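Local coordinates for mandelate racemase / muconate lactonizing enzyme family protein (Agrobacterium tumefaciens, PDB 4DX3) that probably works as a lyase or racemase of the enolase superfamily, in the mandelate racemase / muconate lactonizing enzyme group, at residues I3-T8 / F394-S399; L63-L68 / A86-L91; I115-T120 / P361-G366; L159-L164 / R204-D209; G286-D291 / W311-A316. All coordinates share one frame; numbering follows the deposited sequence. Where two conformers were deposited one is given.

Contact 1 of 5, residues I3-T8 / F394-S399; sequences ITKLET and FSDAAS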
# COMPACT_ATOMS: atom_id res chain seq x y z
N ILE A 3 29.41 40.98 -0.92
CA ILE A 3 28.44 41.60 -1.82
C ILE A 3 28.25 43.06 -1.43
O ILE A 3 28.03 43.37 -0.25
CB ILE A 3 27.09 40.86 -1.75
CG1 ILE A 3 27.26 39.42 -2.26
CG2 ILE A 3 26.03 41.60 -2.56
CD1 ILE A 3 26.04 38.53 -2.03
N THR A 4 28.35 43.97 -2.40
CA THR A 4 28.21 45.40 -2.14
C THR A 4 26.90 46.00 -2.66
O THR A 4 26.34 46.90 -2.02
CB THR A 4 29.37 46.19 -2.75
OG1 THR A 4 29.55 45.78 -4.11
CG2 THR A 4 30.65 45.93 -1.96
N LYS A 5 26.43 45.52 -3.81
CA LYS A 5 25.23 46.09 -4.44
C LYS A 5 24.45 45.02 -5.18
O LYS A 5 25.04 44.09 -5.74
CB LYS A 5 25.59 47.15 -5.50
CG LYS A 5 26.70 48.11 -5.18
CD LYS A 5 27.16 48.78 -6.47
CE LYS A 5 28.16 49.88 -6.21
NZ LYS A 5 27.55 50.98 -5.41
N LEU A 6 23.13 45.16 -5.21
CA LEU A 6 22.31 44.36 -6.10
C LEU A 6 21.76 45.28 -7.17
O LEU A 6 21.23 46.35 -6.86
CB LEU A 6 21.13 43.72 -5.37
CG LEU A 6 21.40 42.59 -4.39
CD1 LEU A 6 20.12 41.83 -4.13
CD2 LEU A 6 22.49 41.67 -4.91
N GLU A 7 21.89 44.87 -8.42
CA GLU A 7 21.42 45.66 -9.53
C GLU A 7 20.43 44.82 -10.32
O GLU A 7 20.69 43.65 -10.61
CB GLU A 7 22.59 46.06 -10.42
CG GLU A 7 22.20 46.72 -11.75
CD GLU A 7 23.41 47.04 -12.61
OE1 GLU A 7 24.53 46.66 -12.23
OE2 GLU A 7 23.23 47.68 -13.67
N THR A 8 19.28 45.41 -10.65
CA THR A 8 18.33 44.74 -11.52
C THR A 8 18.22 45.51 -12.83
O THR A 8 18.30 46.75 -12.83
CB THR A 8 16.94 44.58 -10.88
OG1 THR A 8 16.48 45.85 -10.40
CG2 THR A 8 16.97 43.57 -9.73
N PHE A 394 19.05 49.92 -8.18
CA PHE A 394 20.15 49.48 -7.33
C PHE A 394 19.78 49.44 -5.85
O PHE A 394 19.02 50.29 -5.36
CB PHE A 394 21.35 50.43 -7.49
CG PHE A 394 21.96 50.43 -8.86
CD1 PHE A 394 21.44 51.24 -9.86
CD2 PHE A 394 23.05 49.63 -9.15
CE1 PHE A 394 22.00 51.25 -11.13
CE2 PHE A 394 23.62 49.64 -10.42
CZ PHE A 394 23.09 50.45 -11.41
N SER A 395 20.33 48.46 -5.14
CA SER A 395 20.32 48.47 -3.68
C SER A 395 21.76 48.41 -3.20
O SER A 395 22.58 47.68 -3.76
CB SER A 395 19.54 47.27 -3.13
OG SER A 395 18.15 47.40 -3.30
N ASP A 396 22.06 49.16 -2.14
CA ASP A 396 23.38 49.07 -1.51
C ASP A 396 23.25 49.25 0.01
O ASP A 396 22.13 49.30 0.53
CB ASP A 396 24.36 50.07 -2.12
CG ASP A 396 23.86 51.51 -2.06
OD1 ASP A 396 23.00 51.82 -1.21
OD2 ASP A 396 24.35 52.34 -2.85
N ALA A 397 24.38 49.33 0.71
CA ALA A 397 24.36 49.44 2.16
C ALA A 397 23.53 50.64 2.64
O ALA A 397 22.89 50.58 3.69
CB ALA A 397 25.78 49.51 2.71
N ALA A 398 23.55 51.71 1.85
CA ALA A 398 22.84 52.94 2.21
C ALA A 398 21.32 52.87 2.03
O ALA A 398 20.58 53.56 2.73
CB ALA A 398 23.41 54.12 1.43
N SER A 399 20.87 52.05 1.08
CA SER A 399 19.45 52.03 0.72
C SER A 399 18.63 50.98 1.49
O SER A 399 17.42 51.13 1.63
CB SER A 399 19.28 51.81 -0.79
OG SER A 399 19.60 50.48 -1.16
O HOH W 1 27.11 48.50 -0.13
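L6 and S395 form an antiparallel hydrogen-bonded pair, and the contact is built outward from it. L6 N donates to S395 O at 3.0 Å, and S395 N returns the bond to L6 O at 2.9 Å. Each carbonyl also receives a CA-H from the residue next to its donor: K5 CA meets S395 O, and F394 CA meets L6 O. One step along, at the non-hydrogen-bonded pair E7–F394, two side chains lie side by side and point the same way. E7 CD comes within 3.4 Å of F394 CE2, with the carboxylate and ring planes turned 32° apart. The extended E7 chain starts with CG anti to the backbone N (chi1 171°), which runs it alongside the ring. Second-shell partners hold the carboxylate: H23 binds OE1 and R392 forms a salt bridge with OE2. L6 and S395 point to the other face, where L6 packs on V45 and I49 and S395 OG bonds to H46. Further on, a water links the two segments, donating to T4 O (2.6 Å) and accepting from A397 N (3.0 Å). The segment axes run antiparallel, at 164°; strand 390-396 flanks 3-11 as an outermost strand, within this chain, of the antiparallel sheet of the capping domain seen in the enolase superfamily.

Contact 2 of 5, residues L63-L68 / A86-L91; sequences LLAQDL and AFDIAL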
# COMPACT_ATOMS: atom_id res chain seq x y z
N LEU A 63 24.65 28.16 1.64
CA LEU A 63 24.13 28.88 2.80
C LEU A 63 23.21 30.01 2.36
O LEU A 63 22.13 30.19 2.93
CB LEU A 63 25.28 29.43 3.65
CG LEU A 63 24.86 30.21 4.89
CD1 LEU A 63 24.13 29.29 5.87
CD2 LEU A 63 26.06 30.87 5.56
N LEU A 64 23.63 30.80 1.37
CA LEU A 64 22.78 31.89 0.88
C LEU A 64 21.47 31.36 0.30
O LEU A 64 20.42 31.97 0.48
CB LEU A 64 23.53 32.76 -0.13
CG LEU A 64 24.51 33.73 0.53
CD1 LEU A 64 25.45 34.29 -0.52
CD2 LEU A 64 23.76 34.85 1.23
N ALA A 65 21.52 30.21 -0.37
CA ALA A 65 20.29 29.62 -0.89
C ALA A 65 19.34 29.29 0.26
O ALA A 65 18.15 29.60 0.21
CB ALA A 65 20.60 28.37 -1.71
N GLN A 66 19.89 28.70 1.31
CA GLN A 66 19.12 28.35 2.50
C GLN A 66 18.52 29.60 3.15
O GLN A 66 17.34 29.61 3.54
CB GLN A 66 20.02 27.61 3.50
CG GLN A 66 19.30 26.99 4.68
CD GLN A 66 20.28 26.25 5.57
OE1 GLN A 66 21.49 26.43 5.46
NE2 GLN A 66 19.76 25.42 6.46
N ASP A 67 19.32 30.66 3.26
CA ASP A 67 18.92 31.89 3.94
C ASP A 67 17.81 32.67 3.22
O ASP A 67 17.19 33.55 3.82
CB ASP A 67 20.12 32.82 4.15
CG ASP A 67 21.04 32.35 5.27
OD1 ASP A 67 20.62 31.48 6.06
OD2 ASP A 67 22.18 32.86 5.36
N LEU A 68 17.59 32.38 1.94
CA LEU A 68 16.56 33.08 1.18
C LEU A 68 15.25 32.31 1.05
O LEU A 68 14.28 32.83 0.49
CB LEU A 68 17.05 33.46 -0.22
CG LEU A 68 18.22 34.45 -0.25
CD1 LEU A 68 18.61 34.73 -1.69
CD2 LEU A 68 17.85 35.75 0.47
N ALA A 86 17.42 33.68 -9.80
CA ALA A 86 18.25 34.59 -10.58
C ALA A 86 19.48 34.96 -9.77
O ALA A 86 20.59 35.00 -10.30
CB ALA A 86 17.47 35.83 -10.97
N PHE A 87 19.29 35.24 -8.49
CA PHE A 87 20.39 35.59 -7.60
C PHE A 87 21.39 34.43 -7.51
O PHE A 87 22.61 34.64 -7.58
CB PHE A 87 19.83 35.92 -6.22
CG PHE A 87 20.87 36.21 -5.18
CD1 PHE A 87 21.59 37.39 -5.21
CD2 PHE A 87 21.12 35.29 -4.16
CE1 PHE A 87 22.55 37.66 -4.24
CE2 PHE A 87 22.06 35.55 -3.19
CZ PHE A 87 22.78 36.73 -3.22
N ASP A 88 20.88 33.21 -7.38
CA ASP A 88 21.74 32.04 -7.26
C ASP A 88 22.61 31.86 -8.51
O ASP A 88 23.79 31.54 -8.41
CB ASP A 88 20.88 30.79 -7.03
CG ASP A 88 21.71 29.54 -6.86
OD1 ASP A 88 22.26 29.34 -5.75
OD2 ASP A 88 21.80 28.75 -7.83
N ILE A 89 22.03 32.07 -9.69
CA ILE A 89 22.81 31.98 -10.93
C ILE A 89 23.96 32.98 -10.91
O ILE A 89 25.08 32.66 -11.29
CB ILE A 89 21.90 32.18 -12.17
CG1 ILE A 89 20.91 31.02 -12.28
CG2 ILE A 89 22.72 32.28 -13.47
CD1 ILE A 89 19.80 31.26 -13.30
N ALA A 90 23.69 34.19 -10.42
CA ALA A 90 24.73 35.21 -10.34
C ALA A 90 25.84 34.79 -9.38
O ALA A 90 27.02 35.09 -9.61
CB ALA A 90 24.15 36.55 -9.93
N LEU A 91 25.48 34.10 -8.29
CA LEU A 91 26.49 33.63 -7.36
C LEU A 91 27.41 32.61 -8.03
O LEU A 91 28.62 32.62 -7.80
CB LEU A 91 25.87 33.03 -6.09
CG LEU A 91 25.11 34.00 -5.19
CD1 LEU A 91 24.67 33.25 -3.94
CD2 LEU A 91 25.96 35.22 -4.82
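The edge of the F87 ring faces L64 of helix 61-67: L64 CB lies near the ring plane, 4.4 Å from F87 CE2, while L68 CD1, from the turn that follows, comes in obliquely to F87 CD2 at 3.6 Å, the L68 side chain crossing that of F87 at about a right angle. One ring face is covered from within its own helix by L91 CG, 3.9 Å above the plane and displaced toward the rim. With CG anti to the backbone N (chi1 176°), the F87 ring is carried into the gap between the helices. The other flat group, the D88 carboxylate, only brushes the neighbouring helix, since OD1 stays 4.5 Å from A65 CB, and it is bonded instead to S299.

Helices 61-67 and 79-99 belong to the N-terminal capping domain and run antiparallel here, at 168°. Their segment axes are 10.7 Å apart, a spacing that leucine and phenylalanine side chains bridge. L64 and L91 also meet, crossing at about a right angle with CD1 to CD1 at 3.7 Å. V53 of helix 38-53 touches both L64 and F87. On the outer side of helix 61-67, D67 forms salt bridges with R56 and with R184 of a second subunit.

Contact 3 of 5, residues I115-T120 / P361-G366; sequences IRTYNT and PEVKNG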
# COMPACT_ATOMS: atom_id res chain seq x y z
N ILE A 115 26.14 18.78 -25.96
CA ILE A 115 24.98 17.93 -25.75
C ILE A 115 23.95 18.14 -26.85
O ILE A 115 23.85 19.22 -27.43
CB ILE A 115 24.36 18.16 -24.35
CG1 ILE A 115 23.31 17.09 -24.04
CG2 ILE A 115 23.77 19.57 -24.27
CD1 ILE A 115 22.73 17.17 -22.64
N ARG A 116 23.21 17.08 -27.15
CA ARG A 116 22.16 17.15 -28.15
C ARG A 116 21.15 18.24 -27.79
O ARG A 116 20.83 18.43 -26.61
CB ARG A 116 21.47 15.79 -28.19
CG ARG A 116 20.45 15.62 -29.26
CD ARG A 116 19.91 14.21 -29.20
NE ARG A 116 18.75 14.08 -30.05
CZ ARG A 116 17.60 13.53 -29.67
NH1 ARG A 116 17.46 13.03 -28.45
NH2 ARG A 116 16.61 13.46 -30.53
N THR A 117 20.66 18.97 -28.78
CA THR A 117 19.64 19.99 -28.53
C THR A 117 18.31 19.60 -29.17
O THR A 117 18.26 18.69 -30.00
CB THR A 117 20.10 21.39 -29.00
OG1 THR A 117 19.20 22.39 -28.50
CG2 THR A 117 20.15 21.48 -30.52
N TYR A 118 17.23 20.26 -28.74
CA TYR A 118 15.95 20.18 -29.48
C TYR A 118 15.35 21.56 -29.66
O TYR A 118 15.64 22.47 -28.88
CB TYR A 118 14.96 19.21 -28.80
CG TYR A 118 14.27 19.70 -27.53
CD1 TYR A 118 13.05 20.38 -27.59
CD2 TYR A 118 14.80 19.43 -26.29
CE1 TYR A 118 12.40 20.80 -26.44
CE2 TYR A 118 14.17 19.84 -25.13
CZ TYR A 118 12.97 20.52 -25.21
OH TYR A 118 12.35 20.94 -24.05
N ASN A 119 14.51 21.72 -30.68
CA ASN A 119 13.86 23.00 -30.93
C ASN A 119 12.36 22.86 -30.76
O ASN A 119 11.82 21.77 -30.90
CB ASN A 119 14.13 23.49 -32.37
CG ASN A 119 15.55 24.02 -32.57
OD1 ASN A 119 15.98 24.24 -33.70
ND2 ASN A 119 16.29 24.21 -31.48
N THR A 120 11.69 23.98 -30.51
CA THR A 120 10.23 23.99 -30.43
C THR A 120 9.57 24.47 -31.72
O THR A 120 10.14 25.26 -32.48
CB THR A 120 9.75 24.90 -29.30
OG1 THR A 120 9.99 26.27 -29.66
CG2 THR A 120 10.48 24.56 -28.00
N PRO A 361 25.89 30.51 -26.14
CA PRO A 361 26.15 29.10 -26.43
C PRO A 361 26.13 28.88 -27.94
O PRO A 361 25.38 29.55 -28.65
CB PRO A 361 24.96 28.39 -25.78
CG PRO A 361 24.48 29.33 -24.72
CD PRO A 361 24.72 30.70 -25.27
N GLU A 362 26.96 27.97 -28.43
CA GLU A 362 26.98 27.72 -29.86
C GLU A 362 26.35 26.38 -30.20
O GLU A 362 26.58 25.38 -29.51
CB GLU A 362 28.41 27.76 -30.39
CG GLU A 362 28.52 27.44 -31.87
CD GLU A 362 29.95 27.36 -32.34
OE1 GLU A 362 30.80 28.11 -31.81
OE2 GLU A 362 30.23 26.54 -33.24
N VAL A 363 25.53 26.37 -31.24
CA VAL A 363 24.94 25.14 -31.75
C VAL A 363 25.62 24.75 -33.06
O VAL A 363 25.73 25.57 -33.98
CB VAL A 363 23.42 25.27 -31.98
CG1 VAL A 363 22.85 23.97 -32.57
CG2 VAL A 363 22.72 25.60 -30.68
N LYS A 364 26.08 23.51 -33.14
CA LYS A 364 26.73 23.01 -34.35
C LYS A 364 26.28 21.57 -34.58
O LYS A 364 26.46 20.71 -33.71
CB LYS A 364 28.25 23.07 -34.20
CG LYS A 364 29.03 22.54 -35.40
CD LYS A 364 30.52 22.71 -35.17
CE LYS A 364 31.35 22.05 -36.25
NZ LYS A 364 32.81 22.31 -36.03
N ASN A 365 25.68 21.33 -35.74
CA ASN A 365 25.17 20.01 -36.11
C ASN A 365 24.28 19.40 -35.04
O ASN A 365 24.43 18.23 -34.67
CB ASN A 365 26.31 19.06 -36.47
CG ASN A 365 25.84 17.85 -37.26
OD1 ASN A 365 24.83 17.90 -37.95
ND2 ASN A 365 26.58 16.75 -37.15
N GLY A 366 23.36 20.20 -34.51
CA GLY A 366 22.39 19.73 -33.53
C GLY A 366 22.91 19.53 -32.12
O GLY A 366 22.22 18.94 -31.28
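T117 and G366 make the tight part of this contact. T117 N donates to G366 O at 2.9 Å with an N-H...O angle of 158°. The same carbonyl is approached by the threonine methyl, T117 CG2 standing 3.4 Å from G366 O, and by R116 CA at 3.6 Å. The oxygen is therefore gripped by one N-H and flanked by carbon. T117 OG1 lies anti to its own N (chi1 -169°), which leaves CG2 as the branch beside G366 and sends the hydroxyl to Q342 O on the adjoining strand and to S344 OG just after it.

G366 is buried and has positive phi. It follows N365, also with positive phi, in the turn between strands 362-364 and 367-369. That hairpin lies against strand 115-118, which is flanked by 342-343 (parallel) and 367-369 (antiparallel), so that 342-343, 115-118, 367-369 and 362-364 make up a four-stranded mixed sheet. R116 bonds through its backbone to Q342 and Y118 to S344, while N119, further along, bonds to K172 of strand 170-173.

The loose side is the hairpin's outer strand. V363 is exposed and reaches across with one methyl alone, CG1 to T117 CG2 at 4.2 Å, while its side chain also rests on I368. R116, its CB directed away from the hairpin, takes its guanidinium to a salt bridge with D212, a hydrogen bond with T169 and a cation-pi contact with Y187 of another subunit.

Contact 4 of 5, residues L159-L164 / R204-D209; sequences LAHSLL and RKAVGD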
# COMPACT_ATOMS: atom_id res chain seq x y z
N LEU A 159 9.14 21.95 -41.34
CA LEU A 159 9.98 22.25 -40.19
C LEU A 159 10.82 21.02 -39.84
O LEU A 159 12.03 21.12 -39.63
CB LEU A 159 9.11 22.66 -39.00
CG LEU A 159 9.87 22.97 -37.70
CD1 LEU A 159 10.97 23.99 -37.96
CD2 LEU A 159 8.93 23.47 -36.62
N ALA A 160 10.17 19.86 -39.81
CA ALA A 160 10.85 18.61 -39.50
C ALA A 160 12.02 18.33 -40.45
O ALA A 160 13.12 17.98 -40.01
CB ALA A 160 9.87 17.45 -39.49
N HIS A 161 11.77 18.47 -41.75
CA HIS A 161 12.81 18.29 -42.78
C HIS A 161 13.97 19.23 -42.53
O HIS A 161 15.14 18.84 -42.59
CB HIS A 161 12.25 18.60 -44.17
CG HIS A 161 11.71 17.41 -44.90
ND1 HIS A 161 12.45 16.26 -45.10
CD2 HIS A 161 10.51 17.20 -45.49
CE1 HIS A 161 11.72 15.39 -45.77
NE2 HIS A 161 10.54 15.94 -46.03
N SER A 162 13.64 20.49 -42.27
CA SER A 162 14.64 21.53 -42.08
C SER A 162 15.51 21.24 -40.87
O SER A 162 16.74 21.34 -40.93
CB SER A 162 13.95 22.89 -41.92
OG SER A 162 14.91 23.92 -41.78
N LEU A 163 14.87 20.87 -39.76
CA LEU A 163 15.60 20.53 -38.55
C LEU A 163 16.58 19.38 -38.77
O LEU A 163 17.74 19.46 -38.36
CB LEU A 163 14.64 20.19 -37.41
CG LEU A 163 13.85 21.37 -36.84
CD1 LEU A 163 12.88 20.88 -35.78
CD2 LEU A 163 14.79 22.39 -36.25
N LEU A 164 16.11 18.31 -39.43
CA LEU A 164 16.96 17.14 -39.68
C LEU A 164 18.19 17.50 -40.50
O LEU A 164 19.29 16.98 -40.25
CB LEU A 164 16.19 16.04 -40.40
CG LEU A 164 15.23 15.19 -39.59
CD1 LEU A 164 14.63 14.12 -40.49
CD2 LEU A 164 15.94 14.54 -38.41
N ARG A 204 5.36 12.44 -39.44
CA ARG A 204 5.68 11.04 -39.73
C ARG A 204 5.69 10.74 -41.23
O ARG A 204 6.54 9.98 -41.70
CB ARG A 204 4.73 10.09 -39.01
CG ARG A 204 4.89 10.09 -37.50
CD ARG A 204 6.28 9.60 -37.08
NE ARG A 204 6.45 9.65 -35.63
CZ ARG A 204 7.56 10.05 -35.01
NH1 ARG A 204 8.62 10.43 -35.71
NH2 ARG A 204 7.60 10.06 -33.68
N LYS A 205 4.76 11.32 -41.98
CA LYS A 205 4.75 11.12 -43.43
C LYS A 205 6.01 11.68 -44.09
O LYS A 205 6.54 11.11 -45.04
CB LYS A 205 3.50 11.75 -44.06
CG LYS A 205 3.48 11.66 -45.59
CD LYS A 205 2.13 12.08 -46.16
CE LYS A 205 2.04 11.78 -47.66
NZ LYS A 205 2.82 12.73 -48.50
N ALA A 206 6.50 12.80 -43.55
CA ALA A 206 7.64 13.49 -44.14
C ALA A 206 8.99 12.84 -43.80
O ALA A 206 9.82 12.63 -44.68
CB ALA A 206 7.65 14.93 -43.70
N VAL A 207 9.19 12.54 -42.52
CA VAL A 207 10.51 12.11 -42.05
C VAL A 207 10.51 10.76 -41.33
O VAL A 207 11.57 10.29 -40.91
CB VAL A 207 11.18 13.17 -41.15
CG1 VAL A 207 11.31 14.50 -41.89
CG2 VAL A 207 10.39 13.35 -39.85
N GLY A 208 9.34 10.13 -41.22
CA GLY A 208 9.25 8.83 -40.59
C GLY A 208 9.80 8.81 -39.17
O GLY A 208 9.52 9.72 -38.39
N ASP A 209 10.61 7.80 -38.87
CA ASP A 209 11.10 7.57 -37.51
C ASP A 209 12.36 8.38 -37.18
O ASP A 209 12.95 8.19 -36.12
CB ASP A 209 11.37 6.07 -37.29
CG ASP A 209 12.59 5.56 -38.06
OD1 ASP A 209 13.12 6.28 -38.94
OD2 ASP A 209 13.03 4.41 -37.81
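V207 projects between three side chains of helix 156-165, and its orientation against each of them differs. Against H161 the two side chains slide past each other in opposite directions, with V207 CG1 over one face of the imidazole. The methyl lies 4.1 Å from the centroid of the H161 ring and 21° off its normal, a CH-pi contact displaced toward the rim on the ND1 side. Against L164 the side chains meet obliquely: L164 CD1 is 3.6 Å from V207 CG1 and equally close to V207 CB. A160 is simpler, its CB sitting 4.1 Å from both methyls of V207. The valine has CG1 anti to its carbonyl carbon (chi1 -58°), and this turns that branch to where A160, H161 and L164 all reach it.

Both helices are outer helices of the C-terminal barrel domain. Helix 156-165 precedes strand 170-173, against which A160 and L163 pack through M171, and helix 190-207 follows that strand and leads to strand 212-216. V207 thus joins neighbouring helices at the C-terminal end of the second.

A206, the residue before V207 on helix 190-207, also touches the H161 ring, its CB 3.8 Å from H161 NE2, and A206 O approaches the ring obliquely. The chi1 of H161, -93°, lies off the staggered value; the residue also touches a crystal neighbour, which may influence its pose. After V207 the chain leaves the helix at G208, which has positive phi. R204 NH1 donates to G208 O at 2.9 Å and also binds M211 O, tying the turn back to the helix.

Contact 5 of 5, residues G286-D291 / W311-A316; sequences GVVMLD and WHLPVA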
# COMPACT_ATOMS: atom_id res chain seq x y z
N GLY A 286 8.89 10.58 -15.18
CA GLY A 286 9.57 10.20 -16.41
C GLY A 286 10.78 11.08 -16.65
O GLY A 286 11.78 10.97 -15.95
N VAL A 287 10.70 11.93 -17.67
CA VAL A 287 11.79 12.87 -17.91
C VAL A 287 11.62 13.99 -16.90
O VAL A 287 10.55 14.59 -16.81
CB VAL A 287 11.74 13.42 -19.34
CG1 VAL A 287 12.89 14.40 -19.56
CG2 VAL A 287 11.84 12.29 -20.36
N VAL A 288 12.67 14.28 -16.13
CA VAL A 288 12.61 15.32 -15.11
C VAL A 288 12.95 16.68 -15.71
O VAL A 288 14.09 16.92 -16.12
CB VAL A 288 13.51 14.97 -13.91
CG1 VAL A 288 13.52 16.11 -12.89
CG2 VAL A 288 13.02 13.68 -13.26
N MET A 289 11.95 17.55 -15.82
CA MET A 289 12.16 18.88 -16.40
C MET A 289 12.26 19.88 -15.28
O MET A 289 11.57 19.76 -14.26
CB MET A 289 10.99 19.32 -17.27
CG MET A 289 10.38 18.25 -18.08
SD MET A 289 11.51 17.62 -19.34
CE MET A 289 11.64 19.04 -20.42
N LEU A 290 13.09 20.89 -15.47
CA LEU A 290 13.18 21.96 -14.50
C LEU A 290 13.62 23.20 -15.26
O LEU A 290 14.17 23.10 -16.35
CB LEU A 290 14.19 21.61 -13.40
CG LEU A 290 15.60 21.22 -13.85
CD1 LEU A 290 16.49 22.43 -14.12
CD2 LEU A 290 16.25 20.32 -12.79
N ASP A 291 13.36 24.37 -14.68
CA ASP A 291 13.92 25.60 -15.21
C ASP A 291 14.74 26.19 -14.08
O ASP A 291 14.21 26.44 -12.99
CB ASP A 291 12.80 26.55 -15.66
CG ASP A 291 13.32 27.87 -16.19
OD1 ASP A 291 14.10 28.54 -15.48
OD2 ASP A 291 12.96 28.24 -17.33
N TRP A 311 16.85 7.62 -9.36
CA TRP A 311 15.66 6.96 -9.90
C TRP A 311 15.83 6.44 -11.33
O TRP A 311 14.86 6.00 -11.95
CB TRP A 311 14.43 7.88 -9.78
CG TRP A 311 13.70 7.72 -8.47
CD1 TRP A 311 12.51 7.10 -8.26
CD2 TRP A 311 14.14 8.19 -7.18
NE1 TRP A 311 12.17 7.15 -6.92
CE2 TRP A 311 13.16 7.80 -6.24
CE3 TRP A 311 15.26 8.89 -6.72
CZ2 TRP A 311 13.26 8.11 -4.87
CZ3 TRP A 311 15.37 9.19 -5.36
CH2 TRP A 311 14.37 8.79 -4.45
N HIS A 312 17.06 6.49 -11.84
CA HIS A 312 17.39 6.07 -13.21
C HIS A 312 16.64 6.87 -14.27
O HIS A 312 16.32 6.33 -15.33
CB HIS A 312 17.15 4.57 -13.42
CG HIS A 312 18.05 3.70 -12.59
ND1 HIS A 312 19.42 3.72 -12.72
CD2 HIS A 312 17.77 2.81 -11.61
CE1 HIS A 312 19.95 2.87 -11.85
NE2 HIS A 312 18.97 2.30 -11.18
N LEU A 313 16.40 8.14 -13.99
CA LEU A 313 15.67 9.02 -14.89
C LEU A 313 16.59 10.13 -15.36
O LEU A 313 17.56 10.47 -14.67
CB LEU A 313 14.48 9.63 -14.15
CG LEU A 313 13.45 8.60 -13.71
CD1 LEU A 313 12.35 9.31 -12.91
CD2 LEU A 313 12.87 7.86 -14.93
N PRO A 314 16.26 10.71 -16.51
CA PRO A 314 17.08 11.78 -17.09
C PRO A 314 16.54 13.15 -16.71
O PRO A 314 15.41 13.26 -16.23
CB PRO A 314 16.89 11.57 -18.59
CG PRO A 314 15.45 11.09 -18.70
CD PRO A 314 15.18 10.30 -17.42
N VAL A 315 17.35 14.17 -16.94
CA VAL A 315 16.94 15.55 -16.72
C VAL A 315 17.04 16.32 -18.03
O VAL A 315 17.87 16.01 -18.88
CB VAL A 315 17.78 16.22 -15.59
CG1 VAL A 315 19.25 16.35 -16.00
CG2 VAL A 315 17.20 17.57 -15.19
N ALA A 316 16.16 17.30 -18.21
CA ALA A 316 16.16 18.14 -19.41
C ALA A 316 15.86 19.59 -19.03
O ALA A 316 14.70 19.97 -18.88
CB ALA A 316 15.13 17.62 -20.40
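M289 folds over A316, and its side chain can be followed atom by atom. CB starts 4.1 Å from A316 O. The chain then bends at chi2 (-66°) and again at chi3 (-68°), curling back over the neighbouring strand instead of extending away from it. SD consequently comes to 3.8 Å from A316 CB, and the tip CE ends 3.5 Å from A316 O while also touching A316 CB. A316 CB is met from a second direction by V287 CG1 at 4.0 Å, so it is touched by two side chains of strand 287-290. W240 touches all three residues, and M289 reaches E242 too.

The backbones fix this register. V288 N donates to P314 O at 2.9 Å, and V288 O accepts from A316 N at 3.0 Å, the parallel pattern in which one residue bonds to both neighbours of V315. V288 turns its side chain to the opposite face, toward I304 and A308 of helix 297-310. At G286, both methyls of L313 lie against the carbonyl oxygen, CD2 3.4 Å from G286 O.

D291 bonds through OD2 to H318 ND1, after the next strand, an Asp-His pairing reminiscent of mandelate racemase. Strand 287-290, helix 297-310 and strand 315-317 together form a beta-alpha-beta crossover, the repeating unit of a TIM-type barrel.

How the contacts relate
Contact 5 lies deepest, its centre about 12 Å from the chain's centre, and combines parallel strand bonds with wholly buried side chains; contacts 2 and 3 are also buried. Contacts 1 and 4 are peripheral, their centres about 27 and 26 Å out, and only partly buried. Contacts 1 and 2 share the capping domain and meet where I3 and L6 touch F87. Contacts 4 and 5 belong to the barrel, its outer helices and its inner strands, and contact 3 lies beside it: N119 touches L163 of contact 4, and Y118 OH lies near M289 of contact 5. Strand pairing supplies hydrogen bonds in contacts 1 and 5; contact 3 has a single one, whereas the helix pairs of contacts 2 and 4 rely on carbon contacts.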